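Local coordinates for mRNA interferase toxin RelE (Escherichia coli, PDB 4FXI), which cleaves mRNA codons in the ribosomal A site as the toxin of a type II toxin-antitoxin system, inhibiting translation during amino acid starvation, at residues E9-L12 against K13-R16; S20-R23 against E24-K27; E82-E85 against V86-E89. The protein carries 1 engineered substitution. All blocks are in the same frame, centred on the assembly; numbering follows the deposited sequence.

Contact 1 of 3, residues E9-L12 against K13-R16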
ATOM      1  N   GLU A   9       3.418  -7.263  -9.156  1.00 38.59           N
ATOM      2  CA  GLU A   9       2.972  -7.092 -10.543  1.00 46.67           C
ATOM      3  C   GLU A   9       1.509  -6.676 -10.621  1.00 46.68           C
ATOM      4  O   GLU A   9       1.157  -5.757 -11.350  1.00 40.60           O
ATOM      5  CB  GLU A   9       3.166  -8.384 -11.342  1.00 49.90           C
ATOM      6  CG  GLU A   9       4.315  -9.271 -10.869  1.00 81.39           C
ATOM      7  CD  GLU A   9       5.681  -8.794 -11.339  1.00 99.40           C
ATOM      8  OE1 GLU A   9       5.804  -7.622 -11.756  1.00107.56           O
ATOM      9  OE2 GLU A   9       6.637  -9.601 -11.292  1.00103.38           O
ATOM     10  N   ARG A  10       0.663  -7.346  -9.844  1.00 42.42           N
ATOM     11  CA  ARG A  10      -0.764  -7.045  -9.854  1.00 45.82           C
ATOM     12  C   ARG A  10      -1.052  -5.688  -9.230  1.00 41.44           C
ATOM     13  O   ARG A  10      -1.951  -4.970  -9.671  1.00 44.11           O
ATOM     14  CB  ARG A  10      -1.547  -8.144  -9.139  1.00 40.85           C
ATOM     15  CG  ARG A  10      -1.362  -9.503  -9.779  1.00 46.35           C
ATOM     16  CD  ARG A  10      -1.623 -10.629  -8.801  1.00 49.23           C
ATOM     17  NE  ARG A  10      -0.603 -10.702  -7.756  1.00 43.11           N
ATOM     18  CZ  ARG A  10      -0.351 -11.788  -7.035  1.00 49.00           C
ATOM     19  NH1 ARG A  10      -1.044 -12.901  -7.249  1.00 49.99           N
ATOM     20  NH2 ARG A  10       0.591 -11.765  -6.102  1.00 50.24           N
ATOM     21  N   ALA A  11      -0.277  -5.324  -8.214  1.00 36.48           N
ATOM     22  CA  ALA A  11      -0.456  -4.022  -7.576  1.00 36.51           C
ATOM     23  C   ALA A  11      -0.031  -2.879  -8.491  1.00 38.24           C
ATOM     24  O   ALA A  11      -0.622  -1.799  -8.451  1.00 33.72           O
ATOM     25  CB  ALA A  11       0.291  -3.951  -6.250  1.00 33.29           C
ATOM     26  N   LEU A  12       0.979  -3.107  -9.329  1.00 33.45           N
ATOM     27  CA  LEU A  12       1.412  -2.038 -10.228  1.00 33.11           C
ATOM     28  C   LEU A  12       0.357  -1.782 -11.303  1.00 39.95           C
ATOM     29  O   LEU A  12       0.129  -0.645 -11.715  1.00 37.36           O
ATOM     30  CB  LEU A  12       2.768  -2.351 -10.859  1.00 38.12           C
ATOM     31  CG  LEU A  12       3.359  -1.226 -11.714  1.00 37.02           C
ATOM     32  CD1 LEU A  12       3.544   0.046 -10.897  1.00 33.39           C
ATOM     33  CD2 LEU A  12       4.675  -1.658 -12.350  1.00 40.25           C
ATOM     34  N   LYS A  13      -0.296  -2.843 -11.757  1.00 42.08           N
ATOM     35  CA  LYS A  13      -1.389  -2.677 -12.711  1.00 36.54           C
ATOM     36  C   LYS A  13      -2.545  -1.887 -12.098  1.00 41.23           C
ATOM     37  O   LYS A  13      -3.097  -0.992 -12.734  1.00 40.94           O
ATOM     38  CB  LYS A  13      -1.866  -4.035 -13.228  1.00 45.75           C
ATOM     39  CG  LYS A  13      -0.830  -4.759 -14.071  1.00 53.55           C
ATOM     40  CD  LYS A  13      -1.276  -6.181 -14.390  1.00 69.86           C
ATOM     41  CE  LYS A  13      -0.190  -6.951 -15.129  1.00 75.36           C
ATOM     42  NZ  LYS A  13      -0.504  -8.402 -15.208  1.00 83.99           N
ATOM     43  N   GLU A  14      -2.904  -2.224 -10.860  1.00 41.89           N
ATOM     44  CA  GLU A  14      -3.909  -1.465 -10.118  1.00 42.30           C
ATOM     45  C   GLU A  14      -3.534   0.013 -10.041  1.00 46.13           C
ATOM     46  O   GLU A  14      -4.368   0.896 -10.260  1.00 39.07           O
ATOM     47  CB  GLU A  14      -4.074  -2.041  -8.709  1.00 32.13           C
ATOM     48  CG  GLU A  14      -4.767  -3.412  -8.702  1.00 34.73           C
ATOM     49  CD  GLU A  14      -4.672  -4.120  -7.368  1.00 45.86           C
ATOM     50  OE1 GLU A  14      -3.666  -3.921  -6.654  1.00 38.11           O
ATOM     51  OE2 GLU A  14      -5.606  -4.883  -7.035  1.00 47.41           O
ATOM     52  N   TRP A  15      -2.267   0.268  -9.730  1.00 40.97           N
ATOM     53  CA  TRP A  15      -1.748   1.625  -9.644  1.00 31.93           C
ATOM     54  C   TRP A  15      -1.966   2.413 -10.939  1.00 38.27           C
ATOM     55  O   TRP A  15      -2.419   3.557 -10.907  1.00 38.23           O
ATOM     56  CB  TRP A  15      -0.260   1.579  -9.313  1.00 35.60           C
ATOM     57  CG  TRP A  15       0.385   2.915  -9.104  1.00 32.41           C
ATOM     58  CD1 TRP A  15       1.192   3.584  -9.987  1.00 30.29           C
ATOM     59  CD2 TRP A  15       0.309   3.734  -7.929  1.00 33.00           C
ATOM     60  NE1 TRP A  15       1.617   4.765  -9.428  1.00 33.87           N
ATOM     61  CE2 TRP A  15       1.084   4.883  -8.172  1.00 31.00           C
ATOM     62  CE3 TRP A  15      -0.354   3.610  -6.699  1.00 33.08           C
ATOM     63  CZ2 TRP A  15       1.224   5.900  -7.225  1.00 36.17           C
ATOM     64  CZ3 TRP A  15      -0.209   4.614  -5.766  1.00 33.52           C
ATOM     65  CH2 TRP A  15       0.574   5.743  -6.032  1.00 33.72           C
ATOM     66  N   ARG A  16      -1.658   1.806 -12.078  1.00 39.85           N
ATOM     67  CA  ARG A  16      -1.771   2.530 -13.342  1.00 40.33           C
ATOM     68  C   ARG A  16      -3.229   2.694 -13.797  1.00 45.66           C
ATOM     69  O   ARG A  16      -3.551   3.623 -14.540  1.00 43.08           O
ATOM     70  CB  ARG A  16      -0.901   1.886 -14.431  1.00 41.63           C
ATOM     71  CG  ARG A  16       0.479   1.439 -13.939  1.00 46.50           C
ATOM     72  CD  ARG A  16       1.645   2.309 -14.430  1.00 50.01           C
ATOM     73  NE  ARG A  16       1.652   3.638 -13.834  1.00 47.97           N
ATOM     74  CZ  ARG A  16       2.716   4.232 -13.289  1.00 45.00           C
ATOM     75  NH1 ARG A  16       3.895   3.634 -13.254  1.00 40.78           N
ATOM     76  NH2 ARG A  16       2.596   5.443 -12.777  1.00 39.57           N
TER
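Leu-12 meets Trp-15 and Arg-16 one turn further along helix 9-17. Its CG is anti to the backbone N (chi1 -175°), which leans the branch toward the later turn. There CD1 approaches the indole obliquely, 4.3 Å from Trp-15 CD1. The same methyl lies beside the guanidinium of Arg-16, again at an oblique angle. Trp-15 CD1 sits over one face of that guanidinium, offset toward its rim. Arg-16 bends at chi2 and chi3 to reach this place. Its CG passes close to the backbone, 3.1 Å from Leu-12 O, which also accepts the N-H of Arg-16.

Lys-13 goes the other way. Its extended chain runs back over the preceding turn, with CG 3.5 Å from Glu-9 O. The amide of Lys-13 gives a fairly long bond of 3.3 Å to that same Glu-9 O. Only methylenes of Lys-13 touch the turn; the amine is carried past it.

Glu-14 also reaches back, on another side of the helix. Its carboxylate lies alongside Ala-11, with OE1 3.3 Å from Ala-11 CA. OE1 accepts the backbone N-H of Val-78, and OE2 pairs with Arg-93 of the last helix. Both carboxylate oxygens are therefore satisfied. Trp-15, on the buried side, packs against Phe-7, Leu-26 and Lys-27.

Four i to i+4 backbone bonds hold the turn. Leu-12 packs on Trp-15 and the guanidinium of Arg-16 near the surface, and the twice-held Glu-14 ties the helix to strand 72-78 and helix 85-94. The paired arginine probably favours a charged carboxylate.

Contact 2 of 3, residues S20-R23 against E24-K27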
ATOM      1  N   SER A  20      -6.646   9.687 -11.984  1.00 49.08           N
ATOM      2  CA  SER A  20      -5.529  10.619 -11.846  1.00 49.85           C
ATOM      3  C   SER A  20      -5.479  11.295 -10.471  1.00 46.85           C
ATOM      4  O   SER A  20      -4.428  11.325  -9.820  1.00 45.51           O
ATOM      5  CB  SER A  20      -5.580  11.673 -12.957  1.00 52.95           C
ATOM      6  OG  SER A  20      -4.442  12.512 -12.920  1.00 64.97           O
ATOM      7  N   THR A  21      -6.607  11.832 -10.021  1.00 43.39           N
ATOM      8  CA  THR A  21      -6.614  12.566  -8.764  1.00 49.49           C
ATOM      9  C   THR A  21      -6.324  11.656  -7.572  1.00 48.61           C
ATOM     10  O   THR A  21      -5.624  12.057  -6.650  1.00 47.01           O
ATOM     11  CB  THR A  21      -7.930  13.340  -8.539  1.00 53.80           C
ATOM     12  OG1 THR A  21      -8.955  12.442  -8.099  1.00 64.21           O
ATOM     13  CG2 THR A  21      -8.366  14.024  -9.823  1.00 52.42           C
ATOM     14  N   VAL A  22      -6.850  10.433  -7.601  1.00 47.26           N
ATOM     15  CA  VAL A  22      -6.628   9.479  -6.518  1.00 34.51           C
ATOM     16  C   VAL A  22      -5.183   8.966  -6.485  1.00 38.49           C
ATOM     17  O   VAL A  22      -4.586   8.826  -5.414  1.00 41.23           O
ATOM     18  CB  VAL A  22      -7.623   8.290  -6.584  1.00 42.09           C
ATOM     19  CG1 VAL A  22      -7.204   7.171  -5.637  1.00 42.96           C
ATOM     20  CG2 VAL A  22      -9.025   8.761  -6.240  1.00 47.60           C
ATOM     21  N   ARG A  23      -4.616   8.694  -7.652  1.00 37.98           N
ATOM     22  CA  ARG A  23      -3.225   8.252  -7.707  1.00 39.15           C
ATOM     23  C   ARG A  23      -2.277   9.313  -7.147  1.00 36.26           C
ATOM     24  O   ARG A  23      -1.359   8.989  -6.398  1.00 38.32           O
ATOM     25  CB  ARG A  23      -2.810   7.897  -9.134  1.00 40.74           C
ATOM     26  CG  ARG A  23      -1.390   7.360  -9.235  1.00 40.99           C
ATOM     27  CD  ARG A  23      -0.961   7.164 -10.689  1.00 48.08           C
ATOM     28  NE  ARG A  23      -1.905   6.341 -11.430  1.00 65.07           N
ATOM     29  CZ  ARG A  23      -2.702   6.791 -12.394  1.00 59.03           C
ATOM     30  NH1 ARG A  23      -2.670   8.070 -12.756  1.00 55.79           N
ATOM     31  NH2 ARG A  23      -3.528   5.955 -13.004  1.00 64.45           N
ATOM     32  N   GLU A  24      -2.503  10.574  -7.507  1.00 37.42           N
ATOM     33  CA  GLU A  24      -1.638  11.656  -7.038  1.00 37.65           C
ATOM     34  C   GLU A  24      -1.714  11.814  -5.525  1.00 38.84           C
ATOM     35  O   GLU A  24      -0.719  12.156  -4.880  1.00 38.59           O
ATOM     36  CB  GLU A  24      -1.975  12.988  -7.722  1.00 41.57           C
ATOM     37  CG  GLU A  24      -1.618  13.048  -9.213  1.00 51.33           C
ATOM     38  CD  GLU A  24      -0.143  12.770  -9.493  1.00 61.73           C
ATOM     39  OE1 GLU A  24       0.147  11.974 -10.410  1.00 67.44           O
ATOM     40  OE2 GLU A  24       0.727  13.346  -8.804  1.00 60.36           O
ATOM     41  N   GLN A  25      -2.902  11.587  -4.969  1.00 38.27           N
ATOM     42  CA  GLN A  25      -3.111  11.666  -3.524  1.00 43.19           C
ATOM     43  C   GLN A  25      -2.323  10.578  -2.817  1.00 36.51           C
ATOM     44  O   GLN A  25      -1.632  10.834  -1.829  1.00 32.49           O
ATOM     45  CB  GLN A  25      -4.593  11.501  -3.183  1.00 42.64           C
ATOM     46  CG  GLN A  25      -5.470  12.668  -3.582  1.00 50.84           C
ATOM     47  CD  GLN A  25      -6.912  12.466  -3.166  1.00 53.34           C
ATOM     48  OE1 GLN A  25      -7.266  12.649  -1.999  1.00 51.88           O
ATOM     49  NE2 GLN A  25      -7.750  12.073  -4.114  1.00 53.27           N
ATOM     50  N   LEU A  26      -2.442   9.355  -3.328  1.00 35.04           N
ATOM     51  CA  LEU A  26      -1.712   8.215  -2.785  1.00 33.79           C
ATOM     52  C   LEU A  26      -0.218   8.361  -3.031  1.00 33.95           C
ATOM     53  O   LEU A  26       0.601   7.938  -2.215  1.00 29.87           O
ATOM     54  CB  LEU A  26      -2.199   6.912  -3.411  1.00 33.36           C
ATOM     55  CG  LEU A  26      -3.600   6.432  -3.040  1.00 36.72           C
ATOM     56  CD1 LEU A  26      -3.940   5.195  -3.856  1.00 35.64           C
ATOM     57  CD2 LEU A  26      -3.678   6.131  -1.549  1.00 36.33           C
ATOM     58  N   LYS A  27       0.143   8.972  -4.156  1.00 30.46           N
ATOM     59  CA  LYS A  27       1.554   9.089  -4.491  1.00 29.39           C
ATOM     60  C   LYS A  27       2.297   9.965  -3.491  1.00 27.23           C
ATOM     61  O   LYS A  27       3.387   9.607  -3.041  1.00 32.49           O
ATOM     62  CB  LYS A  27       1.741   9.607  -5.921  1.00 32.65           C
ATOM     63  CG  LYS A  27       3.183   9.918  -6.273  1.00 31.02           C
ATOM     64  CD  LYS A  27       3.301  10.380  -7.733  1.00 31.68           C
ATOM     65  CE  LYS A  27       4.652  10.988  -8.009  1.00 37.54           C
ATOM     66  NZ  LYS A  27       4.883  11.237  -9.476  1.00 35.54           N
TER
HETATM   67  O   HOH W   1      -1.470  10.591 -12.264  1.00 64.05           O
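Thr-21 and Gln-25 lie side by side and point the same way from helix 20-35. Gln-25 has CG anti to its own carbonyl carbon (chi1 -70°) and an extended chain. This carries the chain back over the preceding turn, with CG only 3.1 Å from Thr-21 O. The amide nitrogen NE2 then gives a weak bond of 3.3 Å to Thr-21 O. The backbone N of Gln-25 bonds to the same oxygen, so this carbonyl has two donors from one residue. The side chain of Gln-25 also crosses that of Val-22 at a slant, NE2 lying 4.1 Å from Val-22 CG2.

The other branch of Val-22 touches Leu-26, with Val-22 CG1 4.2 Å from Leu-26 CD1. These two form the apolar side of the helix, resting on Leu-55, while Leu-26 also reaches Leu-18 and Trp-15. Helix 20-35 is the longer arm of the hairpin of two helices that follows the first strand of the RelE fold. Leu-26 is buried where this helix meets Trp-15 of the shorter arm.

Arg-23 and Glu-24 leave the helix on another side and meet through a water. Arg-23 NH1 and Glu-24 OE1 stand 5.4 Å apart, too far for direct contact. The water lies at the edge of the guanidinium, in its plane. It accepts from Arg-23 NH1 at 2.8 Å and donates to Glu-24 OE1 at the same distance. The bends of Arg-23 at chi3 and Glu-24 at chi2 bring the two groups round it. Arg-23 NE is bonded to Trp-15 O, which helps to fix the guanidinium.

Contact 3 of 3, residues E82-E85 against V86-E89. With SO4 (sulfate ion), chain D.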
ATOM      1  N   GLU A  82     -14.111  -0.796   0.675  1.00 69.93           N
ATOM      2  CA  GLU A  82     -15.476  -1.323   0.705  1.00 85.04           C
ATOM      3  C   GLU A  82     -15.468  -2.849   0.614  1.00 78.68           C
ATOM      4  O   GLU A  82     -14.850  -3.412  -0.289  1.00 69.33           O
ATOM      5  CB  GLU A  82     -16.302  -0.718  -0.439  1.00 97.62           C
ATOM      6  CG  GLU A  82     -17.813  -0.706  -0.204  1.00104.45           C
ATOM      7  CD  GLU A  82     -18.521   0.394  -0.988  1.00111.26           C
ATOM      8  OE1 GLU A  82     -18.609   0.288  -2.230  1.00114.36           O
ATOM      9  OE2 GLU A  82     -18.979   1.371  -0.358  1.00113.82           O
ATOM     10  N   ARG A  83     -16.137  -3.501   1.565  1.00 82.02           N
ATOM     11  CA  ARG A  83     -16.160  -4.967   1.675  1.00 84.49           C
ATOM     12  C   ARG A  83     -14.768  -5.565   1.929  1.00 76.16           C
ATOM     13  O   ARG A  83     -14.538  -6.745   1.665  1.00 69.25           O
ATOM     14  CB  ARG A  83     -16.798  -5.608   0.433  1.00 94.28           C
ATOM     15  CG  ARG A  83     -18.089  -4.944  -0.031  1.00106.42           C
ATOM     16  CD  ARG A  83     -18.310  -5.161  -1.524  1.00116.33           C
ATOM     17  NE  ARG A  83     -19.284  -6.214  -1.803  1.00124.63           N
ATOM     18  CZ  ARG A  83     -20.353  -6.053  -2.577  1.00132.87           C
ATOM     19  NH1 ARG A  83     -20.585  -4.882  -3.155  1.00137.47           N
ATOM     20  NH2 ARG A  83     -21.189  -7.063  -2.778  1.00132.44           N
ATOM     21  N   SER A  84     -13.850  -4.746   2.441  1.00 73.99           N
ATOM     22  CA  SER A  84     -12.472  -5.172   2.712  1.00 72.95           C
ATOM     23  C   SER A  84     -11.789  -5.823   1.508  1.00 68.84           C
ATOM     24  O   SER A  84     -10.934  -6.696   1.670  1.00 64.81           O
ATOM     25  CB  SER A  84     -12.419  -6.118   3.917  1.00 72.82           C
ATOM     26  OG  SER A  84     -12.412  -5.400   5.139  1.00 73.48           O
ATOM     27  N   GLU A  85     -12.175  -5.401   0.306  1.00 67.97           N
ATOM     28  CA  GLU A  85     -11.611  -5.954  -0.919  1.00 57.04           C
ATOM     29  C   GLU A  85     -10.094  -5.808  -0.931  1.00 53.67           C
ATOM     30  O   GLU A  85      -9.371  -6.771  -1.179  1.00 59.78           O
ATOM     31  CB  GLU A  85     -12.188  -5.249  -2.151  1.00 70.44           C
ATOM     32  CG  GLU A  85     -13.685  -5.406  -2.345  1.00 85.91           C
ATOM     33  CD  GLU A  85     -14.226  -4.480  -3.427  1.00 97.19           C
ATOM     34  OE1 GLU A  85     -15.125  -3.666  -3.124  1.00100.69           O
ATOM     35  OE2 GLU A  85     -13.749  -4.567  -4.579  1.00 98.84           O
ATOM     36  N   VAL A  86      -9.620  -4.594  -0.667  1.00 39.79           N
ATOM     37  CA  VAL A  86      -8.195  -4.288  -0.816  1.00 39.62           C
ATOM     38  C   VAL A  86      -7.371  -5.117   0.173  1.00 38.13           C
ATOM     39  O   VAL A  86      -6.254  -5.541  -0.129  1.00 39.08           O
ATOM     40  CB  VAL A  86      -7.910  -2.772  -0.660  1.00 45.21           C
ATOM     41  CG1 VAL A  86      -8.312  -2.271   0.723  1.00 44.07           C
ATOM     42  CG2 VAL A  86      -6.438  -2.449  -0.957  1.00 46.26           C
ATOM     43  N   TYR A  87      -7.961  -5.384   1.332  1.00 38.34           N
ATOM     44  CA  TYR A  87      -7.281  -6.102   2.408  1.00 45.06           C
ATOM     45  C   TYR A  87      -7.255  -7.618   2.206  1.00 45.44           C
ATOM     46  O   TYR A  87      -6.244  -8.266   2.467  1.00 40.07           O
ATOM     47  CB  TYR A  87      -7.908  -5.739   3.757  1.00 39.76           C
ATOM     48  CG  TYR A  87      -7.789  -4.262   4.068  1.00 40.77           C
ATOM     49  CD1 TYR A  87      -6.538  -3.669   4.216  1.00 45.44           C
ATOM     50  CD2 TYR A  87      -8.915  -3.455   4.182  1.00 48.81           C
ATOM     51  CE1 TYR A  87      -6.413  -2.324   4.489  1.00 45.55           C
ATOM     52  CE2 TYR A  87      -8.798  -2.103   4.454  1.00 52.64           C
ATOM     53  CZ  TYR A  87      -7.542  -1.546   4.610  1.00 50.26           C
ATOM     54  OH  TYR A  87      -7.411  -0.204   4.880  1.00 56.12           O
ATOM     55  N   SER A  88      -8.361  -8.185   1.733  1.00 48.21           N
ATOM     56  CA  SER A  88      -8.387  -9.616   1.455  1.00 51.31           C
ATOM     57  C   SER A  88      -7.455  -9.961   0.289  1.00 51.12           C
ATOM     58  O   SER A  88      -6.794 -10.998   0.298  1.00 47.32           O
ATOM     59  CB  SER A  88      -9.812 -10.100   1.190  1.00 54.77           C
ATOM     60  OG  SER A  88     -10.576 -10.083   2.388  1.00 55.56           O
ATOM     61  N   GLU A  89      -7.382  -9.077  -0.704  1.00 51.36           N
ATOM     62  CA  GLU A  89      -6.454  -9.274  -1.812  1.00 42.66           C
ATOM     63  C   GLU A  89      -5.003  -9.235  -1.339  1.00 42.74           C
ATOM     64  O   GLU A  89      -4.169 -10.023  -1.786  1.00 42.99           O
ATOM     65  CB  GLU A  89      -6.666  -8.225  -2.908  1.00 50.51           C
ATOM     66  CG  GLU A  89      -7.550  -8.701  -4.044  1.00 70.58           C
ATOM     67  CD  GLU A  89      -7.061  -9.998  -4.665  1.00 81.06           C
ATOM     68  OE1 GLU A  89      -7.889 -10.914  -4.850  1.00 92.39           O
ATOM     69  OE2 GLU A  89      -5.855 -10.103  -4.974  1.00 83.22           O
TER
HETATM   70  S   SO4 D 101     -10.337   1.323   6.471  1.00 79.02           S
HETATM   71  O1  SO4 D 101      -9.849   1.854   7.741  1.00 76.76           O
HETATM   72  O2  SO4 D 101     -10.749  -0.067   6.654  1.00 80.97           O
HETATM   73  O3  SO4 D 101     -11.470   2.120   6.006  1.00 76.48           O
HETATM   74  O4  SO4 D 101      -9.273   1.380   5.474  1.00 88.10           O
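Tyr-87 rises beside Ser-84 at the start of the last helix, and its hydroxyl ends on a sulfate ion. At the root, Tyr-87 CB lies 3.8 Å from Ser-84 O. CG is anti to the carbonyl carbon (chi1 -61°), which swings the ring along the flank of the first turn. The ring carbon CD2 comes 4.1 Å from Ser-84 OG, which approaches obliquely. Val-86 CG1 covers one face of the ring, 3.6 Å above its centre, in a CH-pi arrangement. The ring also packs on Arg-61, Val-63 and Leu-44.

Further out, CE2 is 3.6 Å from sulfate O2, and CZ is in van der Waals contact with O4. At the tip the hydroxyl OH donates a short bond of 2.5 Å to O4. This oxygen lies at the ring edge, in its plane. Arg-61 NE and Lys-54 NZ also bond the sulfate.

The ring thus stands in the RelE active-site region, where helix 85-94 packs against the sheet. Lys-52, the inferred proton acceptor, is about 3 Å from Tyr-87 between side chains. Arg-61 and Lys-54 are inferred to stabilise the transition state. The sulfate probably came from the crystallisation liquor. Its partners are consistent with a place for an RNA phosphate.

Below the ring the chain enters the helix. Ser-84 is the N-cap residue, but its side chain makes no capping bond. Its carbonyl opens the helical bonding pattern, taking Ser-88 N at 3.0 Å nearly along the C=O axis, with a weak second bond from Tyr-87 N. In the next step Glu-89 N bonds Glu-85 O at 3.1 Å. The carboxylate of Glu-89 turns away to a salt bridge with Arg-93.

In the fold
Contacts 1 and 2 lie on consecutive helices and touch through Trp-15. Their centres are 14 Å apart, and Trp-15 CZ3 packs on Leu-26 CB at 3.8 Å. Contact 3 touches neither. Its nearest atoms are about 5 Å from contact 1 and about 9 Å from contact 2. Arg-93 links contacts 1 and 3, pairing with both Glu-14 and Glu-89. Contact 3 carries the sulfate at the inferred active site. By side chains, Leu-26 of contact 2 is about 6 Å from Arg-61, whereas Glu-14 of contact 1 is about 10 Å from it.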